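Local coordinates for protein cadherin-related family member 2 (Homo sapiens, PDB 5CZR) that forms calcium-dependent heterophilic adhesion complexes with CDHR5 on adjacent microvilli, and so controls how microvilli pack on the apical membrane of epithelial cells, at residues P5-N10 with F27-E32; D37-G42 with I78-P83; T108-S113 with V123-L128. One frame throughout, in Å; residues are numbered along the deposited sequence.

Interaction 1: P5-N10 with F27-E32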
loop_
_atom_site.group_PDB
_atom_site.type_symbol
_atom_site.label_atom_id
_atom_site.label_comp_id
_atom_site.label_asym_id
_atom_site.label_seq_id
_atom_site.Cartn_x
_atom_site.Cartn_y
_atom_site.Cartn_z
ATOM N N PRO A 5 -26.788 31.217 -5.925
ATOM C CA PRO A 5 -25.457 31.025 -5.343
ATOM C C PRO A 5 -24.552 30.252 -6.296
ATOM O O PRO A 5 -25.033 29.568 -7.212
ATOM C CB PRO A 5 -25.735 30.206 -4.088
ATOM C CG PRO A 5 -27.004 29.474 -4.410
ATOM C CD PRO A 5 -27.812 30.421 -5.233
ATOM N N LYS A 6 -23.260 30.351 -6.041
ATOM C CA LYS A 6 -22.225 29.834 -6.923
ATOM C C LYS A 6 -21.099 29.287 -6.058
ATOM O O LYS A 6 -20.626 29.951 -5.142
ATOM C CB LYS A 6 -21.706 30.957 -7.823
ATOM C CG LYS A 6 -20.744 30.516 -8.927
ATOM C CD LYS A 6 -21.002 31.250 -10.260
ATOM C CE LYS A 6 -20.785 32.760 -10.182
ATOM N NZ LYS A 6 -19.329 33.111 -10.246
ATOM N N PHE A 7 -20.771 28.023 -6.270
ATOM C CA PHE A 7 -19.626 27.393 -5.615
ATOM C C PHE A 7 -18.342 28.104 -6.022
ATOM O O PHE A 7 -18.183 28.530 -7.168
ATOM C CB PHE A 7 -19.529 25.922 -6.039
ATOM C CG PHE A 7 -20.465 25.001 -5.276
ATOM C CD1 PHE A 7 -20.281 24.782 -3.932
ATOM C CD2 PHE A 7 -21.472 24.315 -5.922
ATOM C CE1 PHE A 7 -21.106 23.917 -3.240
ATOM C CE2 PHE A 7 -22.292 23.435 -5.248
ATOM C CZ PHE A 7 -22.106 23.223 -3.910
ATOM N N LEU A 8 -17.433 28.231 -5.082
ATOM C CA LEU A 8 -16.108 28.745 -5.406
ATOM C C LEU A 8 -15.430 27.850 -6.424
ATOM O O LEU A 8 -15.697 26.660 -6.496
ATOM C CB LEU A 8 -15.232 28.871 -4.136
ATOM C CG LEU A 8 -15.783 29.786 -3.012
ATOM C CD1 LEU A 8 -14.714 30.090 -1.955
ATOM C CD2 LEU A 8 -16.373 31.077 -3.578
ATOM N N ALA A 9 -14.527 28.451 -7.187
ATOM C CA ALA A 9 -13.785 27.776 -8.233
ATOM C C ALA A 9 -13.140 26.449 -7.819
ATOM O O ALA A 9 -13.095 25.504 -8.617
ATOM C CB ALA A 9 -12.726 28.728 -8.823
ATOM N N ASN A 10 -12.617 26.367 -6.602
ATOM C CA ASN A 10 -11.903 25.156 -6.170
ATOM C C ASN A 10 -12.830 24.002 -5.714
ATOM O O ASN A 10 -12.355 22.964 -5.284
ATOM C CB ASN A 10 -10.865 25.482 -5.085
ATOM C CG ASN A 10 -11.515 26.042 -3.821
ATOM O OD1 ASN A 10 -12.499 26.787 -3.896
ATOM N ND2 ASN A 10 -11.024 25.645 -2.679
ATOM N N PHE A 27 -13.460 18.012 4.200
ATOM C CA PHE A 27 -13.278 19.334 3.586
ATOM C C PHE A 27 -14.547 20.172 3.826
ATOM O O PHE A 27 -15.522 19.683 4.428
ATOM C CB PHE A 27 -13.013 19.231 2.068
ATOM C CG PHE A 27 -14.127 18.543 1.300
ATOM C CD1 PHE A 27 -14.281 17.158 1.378
ATOM C CD2 PHE A 27 -15.015 19.262 0.553
ATOM C CE1 PHE A 27 -15.284 16.509 0.668
ATOM C CE2 PHE A 27 -16.028 18.623 -0.138
ATOM C CZ PHE A 27 -16.149 17.240 -0.105
ATOM N N TRP A 28 -14.480 21.429 3.405
ATOM C CA TRP A 28 -15.564 22.379 3.530
ATOM C C TRP A 28 -16.138 22.651 2.147
ATOM O O TRP A 28 -15.386 22.970 1.205
ATOM C CB TRP A 28 -15.050 23.689 4.143
ATOM C CG TRP A 28 -14.758 23.577 5.605
ATOM C CD1 TRP A 28 -13.600 23.134 6.168
ATOM C CD2 TRP A 28 -15.653 23.869 6.692
ATOM N NE1 TRP A 28 -13.704 23.156 7.545
ATOM C CE2 TRP A 28 -14.953 23.610 7.893
ATOM C CE3 TRP A 28 -16.958 24.371 6.764
ATOM C CZ2 TRP A 28 -15.531 23.794 9.168
ATOM C CZ3 TRP A 28 -17.553 24.562 8.045
ATOM C CH2 TRP A 28 -16.831 24.272 9.220
ATOM N N LEU A 29 -17.452 22.497 2.003
ATOM C CA LEU A 29 -18.141 23.026 0.834
ATOM C C LEU A 29 -18.348 24.519 1.030
ATOM O O LEU A 29 -18.816 24.945 2.083
ATOM C CB LEU A 29 -19.488 22.334 0.622
ATOM C CG LEU A 29 -19.439 20.889 0.132
ATOM C CD1 LEU A 29 -20.800 20.229 0.272
ATOM C CD2 LEU A 29 -18.968 20.850 -1.317
ATOM N N VAL A 30 -17.959 25.305 0.025
ATOM C CA VAL A 30 -17.995 26.755 0.123
ATOM C C VAL A 30 -18.550 27.342 -1.175
ATOM O O VAL A 30 -18.156 26.972 -2.272
ATOM C CB VAL A 30 -16.600 27.394 0.405
ATOM C CG1 VAL A 30 -16.776 28.800 0.966
ATOM C CG2 VAL A 30 -15.751 26.597 1.371
ATOM N N ALA A 31 -19.482 28.258 -1.007
ATOM C CA ALA A 31 -20.103 28.960 -2.103
ATOM C C ALA A 31 -20.327 30.392 -1.635
ATOM O O ALA A 31 -20.139 30.695 -0.466
ATOM C CB ALA A 31 -21.422 28.304 -2.458
ATOM N N GLU A 32 -20.716 31.261 -2.562
ATOM C CA GLU A 32 -21.019 32.664 -2.275
ATOM C C GLU A 32 -22.313 33.031 -2.959
ATOM O O GLU A 32 -22.760 32.371 -3.926
ATOM C CB GLU A 32 -19.902 33.573 -2.763
ATOM C CG GLU A 32 -19.782 33.645 -4.290
ATOM C CD GLU A 32 -18.456 34.243 -4.789
ATOM O OE1 GLU A 32 -17.422 34.175 -4.059
ATOM O OE2 GLU A 32 -18.435 34.758 -5.941
#

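Interaction 2: D37-G42 with I78-P83. With CA (calcium ion), chain E.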
loop_
_atom_site.group_PDB
_atom_site.type_symbol
_atom_site.label_atom_id
_atom_site.label_comp_id
_atom_site.label_asym_id
_atom_site.label_seq_id
_atom_site.Cartn_x
_atom_site.Cartn_y
_atom_site.Cartn_z
ATOM N N ASP A 37 -27.587 35.740 0.818
ATOM C CA ASP A 37 -28.607 34.850 1.375
ATOM C C ASP A 37 -27.933 33.789 2.246
ATOM O O ASP A 37 -26.818 33.400 1.967
ATOM C CB ASP A 37 -29.387 34.127 0.260
ATOM C CG ASP A 37 -30.328 35.048 -0.495
ATOM O OD1 ASP A 37 -31.044 35.819 0.183
ATOM O OD2 ASP A 37 -30.383 34.982 -1.747
ATOM N N PRO A 38 -28.635 33.313 3.288
ATOM C CA PRO A 38 -28.165 32.131 3.981
ATOM C C PRO A 38 -28.206 30.946 3.033
ATOM O O PRO A 38 -29.163 30.813 2.272
ATOM C CB PRO A 38 -29.189 31.944 5.089
ATOM C CG PRO A 38 -30.427 32.547 4.551
ATOM C CD PRO A 38 -29.952 33.749 3.776
ATOM N N LEU A 39 -27.151 30.121 3.079
ATOM C CA LEU A 39 -26.930 29.024 2.116
ATOM C C LEU A 39 -26.886 27.704 2.833
ATOM O O LEU A 39 -26.334 27.611 3.942
ATOM C CB LEU A 39 -25.600 29.211 1.389
ATOM C CG LEU A 39 -25.452 30.552 0.645
ATOM C CD1 LEU A 39 -24.135 30.598 -0.116
ATOM C CD2 LEU A 39 -26.635 30.775 -0.298
ATOM N N THR A 40 -27.497 26.681 2.228
ATOM C CA THR A 40 -27.449 25.335 2.762
ATOM C C THR A 40 -26.871 24.354 1.773
ATOM O O THR A 40 -26.979 24.536 0.538
ATOM C CB THR A 40 -28.804 24.861 3.262
ATOM O OG1 THR A 40 -29.758 24.868 2.179
ATOM C CG2 THR A 40 -29.297 25.769 4.403
ATOM N N TYR A 41 -26.201 23.337 2.321
ATOM C CA TYR A 41 -25.339 22.465 1.547
ATOM C C TYR A 41 -25.724 21.021 1.697
ATOM O O TYR A 41 -26.229 20.577 2.738
ATOM C CB TYR A 41 -23.886 22.601 1.990
ATOM C CG TYR A 41 -23.305 23.961 1.803
ATOM C CD1 TYR A 41 -22.720 24.327 0.605
ATOM C CD2 TYR A 41 -23.313 24.898 2.843
ATOM C CE1 TYR A 41 -22.161 25.604 0.442
ATOM C CE2 TYR A 41 -22.762 26.170 2.681
ATOM C CZ TYR A 41 -22.189 26.511 1.484
ATOM O OH TYR A 41 -21.620 27.740 1.322
ATOM N N GLY A 42 -25.465 20.276 0.639
ATOM C CA GLY A 42 -25.857 18.871 0.566
ATOM C C GLY A 42 -25.001 18.129 -0.441
ATOM O O GLY A 42 -24.174 18.744 -1.130
ATOM N N ILE A 78 -22.639 17.727 -5.633
ATOM C CA ILE A 78 -22.698 18.650 -4.555
ATOM C C ILE A 78 -23.776 19.682 -4.819
ATOM O O ILE A 78 -24.027 20.057 -5.941
ATOM C CB ILE A 78 -21.345 19.298 -4.257
ATOM C CG1 ILE A 78 -20.760 19.990 -5.496
ATOM C CG2 ILE A 78 -20.378 18.247 -3.729
ATOM C CD1 ILE A 78 -19.571 20.890 -5.170
ATOM N N SER A 79 -24.352 20.191 -3.738
ATOM C CA SER A 79 -25.483 21.099 -3.824
ATOM C C SER A 79 -25.323 22.294 -2.858
ATOM O O SER A 79 -24.918 22.119 -1.709
ATOM C CB SER A 79 -26.740 20.333 -3.433
ATOM O OG SER A 79 -27.872 21.159 -3.491
ATOM N N VAL A 80 -25.630 23.484 -3.354
ATOM C CA VAL A 80 -25.824 24.636 -2.514
ATOM C C VAL A 80 -27.165 25.299 -2.862
ATOM O O VAL A 80 -27.522 25.428 -4.019
ATOM C CB VAL A 80 -24.667 25.644 -2.640
ATOM C CG1 VAL A 80 -24.491 26.120 -4.087
ATOM C CG2 VAL A 80 -24.887 26.828 -1.709
ATOM N N SER A 81 -27.884 25.708 -1.831
ATOM C CA SER A 81 -29.210 26.265 -1.986
ATOM C C SER A 81 -29.298 27.580 -1.237
ATOM O O SER A 81 -28.908 27.641 -0.061
ATOM C CB SER A 81 -30.239 25.306 -1.432
ATOM O OG SER A 81 -30.256 24.125 -2.189
ATOM N N ASP A 82 -29.768 28.647 -1.891
ATOM C CA ASP A 82 -30.244 29.813 -1.115
ATOM C C ASP A 82 -31.726 29.504 -0.780
ATOM O O ASP A 82 -32.147 28.342 -0.927
ATOM C CB ASP A 82 -29.935 31.141 -1.832
ATOM C CG ASP A 82 -30.759 31.357 -3.091
ATOM O OD1 ASP A 82 -31.738 30.614 -3.364
ATOM O OD2 ASP A 82 -30.413 32.287 -3.822
ATOM N N PRO A 83 -32.489 30.475 -0.253
ATOM C CA PRO A 83 -33.902 30.169 0.078
ATOM C C PRO A 83 -34.787 29.886 -1.138
ATOM O O PRO A 83 -35.815 29.229 -0.985
ATOM C CB PRO A 83 -34.375 31.432 0.787
ATOM C CG PRO A 83 -33.133 32.064 1.325
ATOM C CD PRO A 83 -32.075 31.772 0.300
HETATM CA CA CA E . -29.454 34.542 -3.735
HETATM O O HOH W 1 -31.503 26.940 1.661
HETATM O O HOH W 2 -28.298 22.431 -1.238
#

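Interaction 3: T108-S113 with V123-L128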
loop_
_atom_site.group_PDB
_atom_site.type_symbol
_atom_site.label_atom_id
_atom_site.label_comp_id
_atom_site.label_asym_id
_atom_site.label_seq_id
_atom_site.Cartn_x
_atom_site.Cartn_y
_atom_site.Cartn_z
ATOM N N THR A 108 4.013 -20.890 -3.830
ATOM C CA THR A 108 3.420 -21.938 -2.974
ATOM C C THR A 108 4.565 -22.639 -2.244
ATOM O O THR A 108 4.647 -22.643 -1.000
ATOM C CB THR A 108 2.638 -22.973 -3.823
ATOM O OG1 THR A 108 1.726 -22.261 -4.637
ATOM C CG2 THR A 108 1.826 -24.029 -3.001
ATOM N N ALA A 109 5.481 -23.185 -3.037
ATOM C CA ALA A 109 6.524 -24.077 -2.507
ATOM C C ALA A 109 7.790 -23.316 -2.090
ATOM O O ALA A 109 8.197 -22.368 -2.782
ATOM C CB ALA A 109 6.867 -25.142 -3.537
ATOM N N PHE A 110 8.393 -23.739 -0.970
ATOM C CA PHE A 110 9.656 -23.173 -0.492
ATOM C C PHE A 110 10.653 -24.232 -0.044
ATOM O O PHE A 110 11.162 -24.218 1.073
ATOM C CB PHE A 110 9.420 -22.229 0.658
ATOM C CG PHE A 110 8.591 -21.057 0.307
ATOM C CD1 PHE A 110 9.113 -20.036 -0.476
ATOM C CD2 PHE A 110 7.273 -20.958 0.783
ATOM C CE1 PHE A 110 8.347 -18.935 -0.782
ATOM C CE2 PHE A 110 6.498 -19.853 0.483
ATOM C CZ PHE A 110 7.038 -18.839 -0.294
ATOM N N SER A 111 10.936 -25.160 -0.934
ATOM C CA SER A 111 11.993 -26.095 -0.688
ATOM C C SER A 111 12.708 -26.467 -1.993
ATOM O O SER A 111 12.135 -26.417 -3.081
ATOM C CB SER A 111 11.487 -27.329 0.098
ATOM O OG SER A 111 10.778 -28.194 -0.742
ATOM N N THR A 112 13.978 -26.814 -1.846
ATOM C CA THR A 112 14.774 -27.258 -2.966
ATOM C C THR A 112 15.902 -28.140 -2.471
ATOM O O THR A 112 16.150 -28.272 -1.273
ATOM C CB THR A 112 15.352 -26.079 -3.760
ATOM O OG1 THR A 112 15.861 -26.564 -4.990
ATOM C CG2 THR A 112 16.466 -25.388 -3.001
ATOM N N SER A 113 16.561 -28.761 -3.422
ATOM C CA SER A 113 17.640 -29.656 -3.147
ATOM C C SER A 113 18.780 -29.272 -4.076
ATOM O O SER A 113 18.565 -29.054 -5.258
ATOM C CB SER A 113 17.175 -31.088 -3.407
ATOM O OG SER A 113 18.141 -31.992 -2.946
ATOM N N VAL A 123 22.476 -19.603 -9.211
ATOM C CA VAL A 123 21.132 -19.367 -8.716
ATOM C C VAL A 123 20.571 -20.648 -8.098
ATOM O O VAL A 123 20.549 -21.685 -8.740
ATOM C CB VAL A 123 20.187 -18.862 -9.829
ATOM C CG1 VAL A 123 18.743 -18.746 -9.325
ATOM C CG2 VAL A 123 20.640 -17.490 -10.314
ATOM N N VAL A 124 20.098 -20.568 -6.853
ATOM C CA VAL A 124 19.600 -21.760 -6.153
ATOM C C VAL A 124 18.078 -21.790 -6.046
ATOM O O VAL A 124 17.483 -22.842 -5.958
ATOM C CB VAL A 124 20.272 -22.042 -4.809
ATOM C CG1 VAL A 124 21.779 -22.206 -4.965
ATOM C CG2 VAL A 124 19.969 -21.052 -3.733
ATOM N N PHE A 125 17.456 -20.614 -5.963
ATOM C CA PHE A 125 16.020 -20.502 -5.815
ATOM C C PHE A 125 15.632 -19.099 -6.207
ATOM O O PHE A 125 16.460 -18.189 -6.178
ATOM C CB PHE A 125 15.591 -20.774 -4.338
ATOM C CG PHE A 125 14.196 -21.283 -4.202
ATOM C CD1 PHE A 125 13.888 -22.580 -4.558
ATOM C CD2 PHE A 125 13.171 -20.454 -3.736
ATOM C CE1 PHE A 125 12.594 -23.069 -4.419
ATOM C CE2 PHE A 125 11.879 -20.933 -3.613
ATOM C CZ PHE A 125 11.592 -22.245 -3.947
ATOM N N SER A 126 14.349 -18.916 -6.445
ATOM C CA SER A 126 13.813 -17.637 -6.774
ATOM C C SER A 126 12.495 -17.379 -6.015
ATOM O O SER A 126 11.624 -18.221 -5.998
ATOM C CB SER A 126 13.570 -17.629 -8.284
ATOM O OG SER A 126 12.787 -16.516 -8.575
ATOM N N VAL A 127 12.384 -16.218 -5.380
ATOM C CA VAL A 127 11.164 -15.814 -4.722
ATOM C C VAL A 127 10.638 -14.529 -5.324
ATOM O O VAL A 127 11.373 -13.787 -5.962
ATOM C CB VAL A 127 11.330 -15.634 -3.189
ATOM C CG1 VAL A 127 11.668 -16.961 -2.544
ATOM C CG2 VAL A 127 12.343 -14.550 -2.861
ATOM N N LEU A 128 9.351 -14.299 -5.121
ATOM C CA LEU A 128 8.693 -13.099 -5.582
ATOM C C LEU A 128 7.698 -12.629 -4.546
ATOM O O LEU A 128 6.793 -13.370 -4.146
ATOM C CB LEU A 128 7.965 -13.395 -6.876
ATOM C CG LEU A 128 7.071 -12.228 -7.345
ATOM C CD1 LEU A 128 7.925 -11.032 -7.764
ATOM C CD2 LEU A 128 6.168 -12.682 -8.474
#

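Interaction 1: P5-N10 with F27-E32
Leu29 meets Phe7 through its CD2 methyl. Leu29 CD2 lies 4.2 Å from CE1 of the Phe7 ring and comes to it obliquely. The Phe7 side chain is turned with CG anti to its carbonyl carbon (chi1 -81°), which brings the CD1 edge of the ring to Val30 O.

Val30 uses both backbone and side chain. Its carbonyl O accepts a hydrogen bond from Leu8 N at 3.2 Å. The bond is close to straight at the hydrogen (167°), although the donor is tilted from the carbonyl plane. Val30 O also lies in the plane of the Phe7 ring, at its edge, 3.5 Å from Phe7 CD1. One oxygen thus faces an amide N-H and an aromatic edge. Val30 CG1 packs on Leu8 CD1 at 3.8 Å.

Ala31 pairs with Phe7 as an antiparallel non-hydrogen-bonded pair. The backbones come close, with Ala31 CA 3.9 Å from Phe7 CA, and the two side chains diverge.

Glu32 forms an antiparallel hydrogen-bonded pair with Lys6. Lys6 N donates to Glu32 O at 3.0 Å, and Glu32 N donates to Lys6 O at 2.9 Å. Pro5 CA adds a CA-H...O contact to Glu32 O. With chi1 at 69° and an extended chain beyond CG, the Glu32 carboxylate reaches Leu8, where OE1 lies 3.3 Å from CD2. Lys6 and Glu32 share one face of the sheet. Their charged ends do not touch, but opposite charges so near probably attract.

This is a short edge pairing in the first cadherin repeat. Strand 6-7 borders one sheet of the sandwich, and strand 59-62 flanks strand 25-32 on its other side. Across the core, Phe7, Leu29 and Ala31 pack on strand 73-81 of the second sheet.

Interaction 2: D37-G42 with I78-P83
Asp37 and Asp82 grip the same calcium ion. Asp37 OD2 binds it at 2.2 Å and Asp82 OD2 at 2.5 Å. The two carboxylate planes stand almost perpendicular, 88° apart. Asn2, Val3, Asp33 and Asp35 complete the site, which lies at the N-terminal end of the first cadherin repeat. The metal probably offsets the crowding of acidic groups.

Asp82 OD1 accepts hydrogen bonds from Tyr84 N and Ile85 N, which probably hold the carboxylate while OD2 turns to the metal. Beside it, Asp37 CB packs on Pro83 CD at 3.6 Å, and Leu39 CD2 on Asp82 CB at 3.7 Å.

Beyond the site, the two segments run as antiparallel strands. Thr40 and Ser81 form a hydrogen-bonded pair, with Thr40 N to Ser81 O at 2.9 Å and Ser81 N to Thr40 O at 2.8 Å. Gly42 and Ser79 form a second such pair. One water bridges Thr40 O, Ser79 OG and Ser81 OG. Ser79 OG also hydrogen-bonds Gln86 NE2. Another water joins Thr40 OG1 to Asp82 O. On the other face, Tyr41 and Val80 run alongside each other in the same direction, with Tyr41 CE1 3.7 Å from Val80 CG2.

Strand 40-44 borders its sheet, and strand 73-81 runs between it and strand 86-96. Tyr41 and Val80 face the core of the sandwich, where strand 25-32 packs on them.

Interaction 3: T108-S113 with V123-L128
Phe125 and Thr112 lead the van der Waals packing. The two side chains run antiparallel alongside each other, and Thr112 CB sits 3.9 Å from Phe125 CD1. With Phe125 CG anti to the backbone N (chi1 -154°), the ring reaches across to the first segment. A second apolar cluster lies toward Phe110. Phe110 CD1 is 4.3 Å from Phe125 CE2, and CE2 comes obliquely to the Phe110 ring. Val127 CG1 touches the edge of the Phe110 ring, 4.2 Å from CE1.

Two backbone carbonyls also meet the Phe125 ring. Ala109 O lies in its plane at the edge, 3.6 Å from CZ, though Ala109 is poorly ordered. Ser111 O approaches obliquely, 3.6 Å from CE1.

The segments are not paired as strands. The axes of strands 111-113 and 123-126 pass 7.9 Å apart, in separate sheets of the second cadherin repeat. A classic beta bulge places both Val124 and Phe125 opposite Ile166.

The two segments share no hydrogen bonds; side chains, chiefly Phe125, span the distance between them. Ala109 O falls near ring C-H groups, which carry slight positive charge, so weak electrostatic attraction probably adds to the apolar packing.

How the interactions relate
From the N terminus, interaction 1 closes first. It brings strand 25-32 back against strand 6-7 after a short excursion. Interaction 2 opens later and closes a longer loop, joining strand 40-44 to strand 73-81. The two are in series, neither nested nor crossed. Their centres lie 10 Å apart; interaction 1 lies in one sheet of the first cadherin repeat and interaction 2 in the facing one. Packing of Phe7 CZ on Ser79 ties the two sheets, and Pro5 leans on Asp82 beside the calcium ion. Interaction 3 follows in the second repeat and closes a short loop there. It links two sheets of that repeat, its centre about 58 Å from that of interaction 1, and touches neither other contact.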